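ESXA (Geobacillus thermodenitrificans, PDB 3ZBH) is of unknown function but belongs to the WXG100 (ESAT-6) family and is probably a small helical substrate of a type VII secretion system. Local coordinates at residues I7-P11 with E12-G16; N73-G76 with Q77-N81. All coordinates share one frame; numbering follows the deposited sequence.

Contact 1. Residues I7-P11 with E12-G16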
loop_
_atom_site.group_PDB
_atom_site.type_symbol
_atom_site.label_atom_id
_atom_site.label_comp_id
_atom_site.label_asym_id
_atom_site.label_seq_id
_atom_site.Cartn_x
_atom_site.Cartn_y
_atom_site.Cartn_z
ATOM N N ILE B 7 -16.845 20.641 12.769
ATOM C CA ILE B 7 -17.067 19.534 13.680
ATOM C C ILE B 7 -16.669 19.925 15.105
ATOM O O ILE B 7 -15.578 20.460 15.353
ATOM C CB ILE B 7 -16.301 18.261 13.206
ATOM C CG1 ILE B 7 -16.705 17.893 11.763
ATOM C CG2 ILE B 7 -16.528 17.062 14.139
ATOM C CD1 ILE B 7 -18.088 17.270 11.616
ATOM N N ARG B 8 -17.554 19.647 16.044
ATOM C CA ARG B 8 -17.182 19.646 17.432
ATOM C C ARG B 8 -16.587 18.269 17.755
ATOM O O ARG B 8 -17.315 17.306 17.944
ATOM C CB ARG B 8 -18.395 19.972 18.291
ATOM C CG ARG B 8 -18.951 21.368 17.968
ATOM C CD ARG B 8 -20.059 21.783 18.917
ATOM N NE ARG B 8 -20.675 23.054 18.506
ATOM C CZ ARG B 8 -21.098 24.007 19.348
ATOM N NH1 ARG B 8 -20.975 23.869 20.664
ATOM N NH2 ARG B 8 -21.634 25.126 18.864
ATOM N N LEU B 9 -15.259 18.187 17.817
ATOM C CA LEU B 9 -14.585 16.873 17.868
ATOM C C LEU B 9 -14.837 16.102 19.149
ATOM O O LEU B 9 -14.941 16.700 20.231
ATOM C CB LEU B 9 -13.068 17.025 17.653
ATOM C CG LEU B 9 -12.624 17.610 16.311
ATOM C CD1 LEU B 9 -11.159 18.057 16.391
ATOM C CD2 LEU B 9 -12.833 16.627 15.167
ATOM N N THR B 10 -14.879 14.764 19.026
ATOM C CA THR B 10 -15.018 13.889 20.192
ATOM C C THR B 10 -13.856 12.872 20.316
ATOM O O THR B 10 -13.214 12.521 19.326
ATOM C CB THR B 10 -16.344 13.068 20.161
ATOM O OG1 THR B 10 -16.265 12.091 19.123
ATOM C CG2 THR B 10 -17.533 13.931 19.922
ATOM N N PRO B 11 -13.608 12.380 21.529
ATOM C CA PRO B 11 -12.560 11.376 21.705
ATOM C C PRO B 11 -12.809 10.108 20.880
ATOM O O PRO B 11 -11.853 9.561 20.341
ATOM C CB PRO B 11 -12.563 11.098 23.218
ATOM C CG PRO B 11 -13.157 12.327 23.829
ATOM C CD PRO B 11 -14.109 12.910 22.814
ATOM N N GLU B 12 -14.057 9.657 20.770
ATOM C CA GLU B 12 -14.342 8.452 19.965
ATOM C C GLU B 12 -14.063 8.652 18.476
ATOM O O GLU B 12 -13.588 7.738 17.815
ATOM C CB GLU B 12 -15.766 7.918 20.172
ATOM C CG GLU B 12 -16.053 6.633 19.374
ATOM C CD GLU B 12 -14.976 5.558 19.545
ATOM O OE1 GLU B 12 -14.550 5.318 20.700
ATOM O OE2 GLU B 12 -14.551 4.943 18.530
ATOM N N GLU B 13 -14.347 9.841 17.949
ATOM C CA GLU B 13 -13.974 10.155 16.570
ATOM C C GLU B 13 -12.480 10.015 16.372
ATOM O O GLU B 13 -12.035 9.421 15.402
ATOM C CB GLU B 13 -14.412 11.572 16.178
ATOM C CG GLU B 13 -15.906 11.671 15.922
ATOM C CD GLU B 13 -16.475 13.085 16.049
ATOM O OE1 GLU B 13 -15.714 14.044 16.255
ATOM O OE2 GLU B 13 -17.706 13.220 15.949
ATOM N N LEU B 14 -11.704 10.605 17.279
ATOM C CA LEU B 14 -10.243 10.549 17.188
ATOM C C LEU B 14 -9.694 9.129 17.296
ATOM O O LEU B 14 -8.765 8.770 16.577
ATOM C CB LEU B 14 -9.608 11.425 18.271
ATOM C CG LEU B 14 -9.352 12.885 17.817
ATOM C CD1 LEU B 14 -10.619 13.581 17.384
ATOM C CD2 LEU B 14 -8.706 13.698 18.937
ATOM N N ARG B 15 -10.236 8.347 18.226
ATOM C CA ARG B 15 -9.808 6.946 18.361
ATOM C C ARG B 15 -10.154 6.124 17.131
ATOM O O ARG B 15 -9.391 5.245 16.730
ATOM C CB ARG B 15 -10.417 6.308 19.597
ATOM C CG ARG B 15 -9.838 6.895 20.859
ATOM C CD ARG B 15 -10.546 6.443 22.121
ATOM N NE ARG B 15 -9.800 7.007 23.251
ATOM C CZ ARG B 15 -10.359 7.568 24.317
ATOM N NH1 ARG B 15 -11.683 7.638 24.414
ATOM N NH2 ARG B 15 -9.583 8.044 25.273
ATOM N N GLY B 16 -11.340 6.365 16.586
ATOM C CA GLY B 16 -11.738 5.770 15.297
ATOM C C GLY B 16 -10.715 6.009 14.191
ATOM O O GLY B 16 -10.341 5.091 13.442
HETATM O O HOH W 1 -18.881 15.362 16.674
#
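Ile7 brings its CG2 methyl to 3.8 Å from Glu13 OE1, the two side chains meeting obliquely. Arg8 takes part through its backbone: a water gives one hydrogen to Arg8 O and another to Glu13 OE2, linking the loop before the helix to the carboxylate. At Leu9, CA lies 3.4 Å from Glu13 OE1, while CB rests 4.2 Å from Leu14 CD1; Leu9 and Leu14 also pack on the second subunit, at its Gly44 and Ile45 respectively. Thr10 is the N-cap of helix 11-45. A chi1 of 70° tucks Thr10 OG1 in beside the backbone, where it accepts from Glu13 N at 3.2 Å. In return the outstretched Glu13 chain turns back, and its OE1 accepts the N-H of Thr10, 3.0 Å from Thr10 N and met from well above the carboxylate plane. These reciprocal bonds make a capping box. Pro11 opens the helix; its O receives Arg15 N at 2.9 Å, and its CB meets Arg15 NH1 at 3.8 Å, while Arg15 NH2 makes a salt bridge with Glu87 of helix 48-95. With an alanine in place of Glu13, Thr10 N would probably lose its side-chain acceptor and the water one of its two partners, so the loop would be held less firmly. A carboxylate kept beside the first-turn N-H groups is likely to be stabilised by the helix dipole.

Contact 2. Residues N73-G76 with Q77-N81. With ACT (acetate ion), chain N.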
loop_
_atom_site.group_PDB
_atom_site.type_symbol
_atom_site.label_atom_id
_atom_site.label_comp_id
_atom_site.label_asym_id
_atom_site.label_seq_id
_atom_site.Cartn_x
_atom_site.Cartn_y
_atom_site.Cartn_z
ATOM N N ASN B 73 1.805 4.692 11.776
ATOM C CA ASN B 73 1.785 4.326 13.219
ATOM C C ASN B 73 2.039 5.506 14.166
ATOM O O ASN B 73 1.469 5.562 15.256
ATOM C CB ASN B 73 2.820 3.243 13.495
ATOM C CG ASN B 73 2.314 1.865 13.161
ATOM O OD1 ASN B 73 1.194 1.477 13.524
ATOM N ND2 ASN B 73 3.122 1.116 12.463
ATOM N N GLU B 74 2.946 6.401 13.788
ATOM C CA GLU B 74 3.222 7.592 14.612
ATOM C C GLU B 74 1.970 8.469 14.691
ATOM O O GLU B 74 1.629 8.966 15.761
ATOM C CB GLU B 74 4.387 8.406 14.042
ATOM C CG GLU B 74 5.700 7.674 14.232
ATOM C CD GLU B 74 6.917 8.410 13.719
ATOM O OE1 GLU B 74 6.832 9.213 12.751
ATOM O OE2 GLU B 74 7.989 8.118 14.274
ATOM N N VAL B 75 1.297 8.656 13.553
ATOM C CA VAL B 75 -0.001 9.376 13.540
ATOM C C VAL B 75 -1.028 8.659 14.409
ATOM O O VAL B 75 -1.727 9.282 15.193
ATOM C CB VAL B 75 -0.543 9.555 12.091
ATOM C CG1 VAL B 75 -1.981 10.140 12.107
ATOM C CG2 VAL B 75 0.378 10.473 11.285
ATOM N N GLY B 76 -1.115 7.328 14.274
ATOM C CA GLY B 76 -2.061 6.578 15.077
ATOM C C GLY B 76 -1.808 6.799 16.551
ATOM O O GLY B 76 -2.741 6.987 17.341
ATOM N N GLN B 77 -0.529 6.763 16.924
ATOM C CA GLN B 77 -0.197 6.916 18.323
ATOM C C GLN B 77 -0.558 8.334 18.829
ATOM O O GLN B 77 -1.103 8.490 19.936
ATOM C CB GLN B 77 1.288 6.628 18.568
ATOM C CG GLN B 77 1.682 6.826 20.041
ATOM C CD GLN B 77 0.931 5.874 20.943
ATOM O OE1 GLN B 77 1.098 4.659 20.821
ATOM N NE2 GLN B 77 0.077 6.400 21.829
ATOM N N GLN B 78 -0.222 9.354 18.055
ATOM C CA GLN B 78 -0.501 10.757 18.478
ATOM C C GLN B 78 -2.010 11.069 18.525
ATOM O O GLN B 78 -2.457 11.890 19.335
ATOM C CB GLN B 78 0.211 11.749 17.552
ATOM C CG GLN B 78 1.737 11.822 17.733
ATOM C CD GLN B 78 2.201 11.969 19.199
ATOM O OE1 GLN B 78 3.278 11.487 19.537
ATOM N NE2 GLN B 78 1.390 12.605 20.068
ATOM N N LEU B 79 -2.784 10.424 17.653
ATOM C CA LEU B 79 -4.262 10.522 17.704
ATOM C C LEU B 79 -4.869 9.893 18.947
ATOM O O LEU B 79 -5.799 10.426 19.542
ATOM C CB LEU B 79 -4.901 9.902 16.461
ATOM C CG LEU B 79 -4.787 10.775 15.194
ATOM C CD1 LEU B 79 -5.131 9.982 13.948
ATOM C CD2 LEU B 79 -5.695 11.998 15.320
ATOM N N HIS B 80 -4.356 8.733 19.328
ATOM C CA HIS B 80 -4.739 8.155 20.600
ATOM C C HIS B 80 -4.377 9.077 21.739
ATOM O O HIS B 80 -5.172 9.242 22.657
ATOM C CB HIS B 80 -4.088 6.787 20.805
ATOM C CG HIS B 80 -4.863 5.656 20.178
ATOM N ND1 HIS B 80 -4.331 4.847 19.257
ATOM C CD2 HIS B 80 -6.169 5.219 20.377
ATOM C CE1 HIS B 80 -5.237 3.918 18.890
ATOM N NE2 HIS B 80 -6.361 4.150 19.570
ATOM N N ASN B 81 -3.185 9.660 21.706
ATOM C CA ASN B 81 -2.795 10.612 22.769
ATOM C C ASN B 81 -3.747 11.807 22.810
ATOM O O ASN B 81 -4.152 12.243 23.891
ATOM C CB ASN B 81 -1.367 11.149 22.573
ATOM C CG ASN B 81 -0.311 10.108 22.840
ATOM O OD1 ASN B 81 -0.606 9.043 23.362
ATOM N ND2 ASN B 81 0.915 10.393 22.442
HETATM C C ACT N . -8.381 2.252 21.231
HETATM O O ACT N . -8.616 3.095 22.129
HETATM O OXT ACT N . -8.713 2.449 20.034
HETATM C CH3 ACT N . -7.667 0.977 21.585
#
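The His80 imidazole is approached obliquely by Gly76 O, 3.3 Å from His80 ND1, while the backbone N of His80 donates to that same carbonyl oxygen. At the ring's edge, in its plane, NE2 of His80 donates to OXT of an acetate ion, probably from the crystallisation liquor, 2.9 Å away with an N-H...O angle of 159°. Arg19 of helix 11-45 binds the same ion. The ring stands here because CG is anti to the carbonyl carbon (chi1 -85°), which carries it back over the preceding turn. A second flat group, the Gln77 amide, gives NE2 to Asn81 OD1 at 3.1 Å; the acceptor lies near the plane of the Gln77 amide, but the donor sits above that of Asn81. All of this belongs to about two and a half turns of helix 48-95, the second arm of the helical hairpin of WXG100 proteins, with i to i+4 backbone bonds all along it. Leu79 N donates to Val75 O at 2.9 Å. On that flank the Val75 and Leu79 side chains run alongside each other in the same direction, with Val75 CG1 3.7 Å from Leu79 CD1. Both are buried: in the same chain Val75 packs on Tyr21 and Leu79 on Val17 and Ala18, and in the second subunit Val75 packs on Phe54 and Leu79 on Trp46, the tryptophan of the WXG motif.

How the contacts relate
Contact 1 lies at the surface, its centre about 19 Å from the chain's centre, where the loop enters helix 11-45; contact 2 is partly buried, its centre about 11 Å from the chain's centre, within helix 48-95. The two contact centres are about 13 Å apart, on neighbouring arms of one hairpin that touch: Leu14 O packs 4.0 Å from Leu79 CB, and Arg15 CG 4.1 Å from His80 CD2. The chemistry differs with place. At the helix start, the Thr10 and Glu13 side chains and a water bond to backbone atoms; in contact 2 the backbone bonds join main-chain atoms, and the side chains make apolar packing and a glutamine-asparagine pair. Both contacts reach the second subunit.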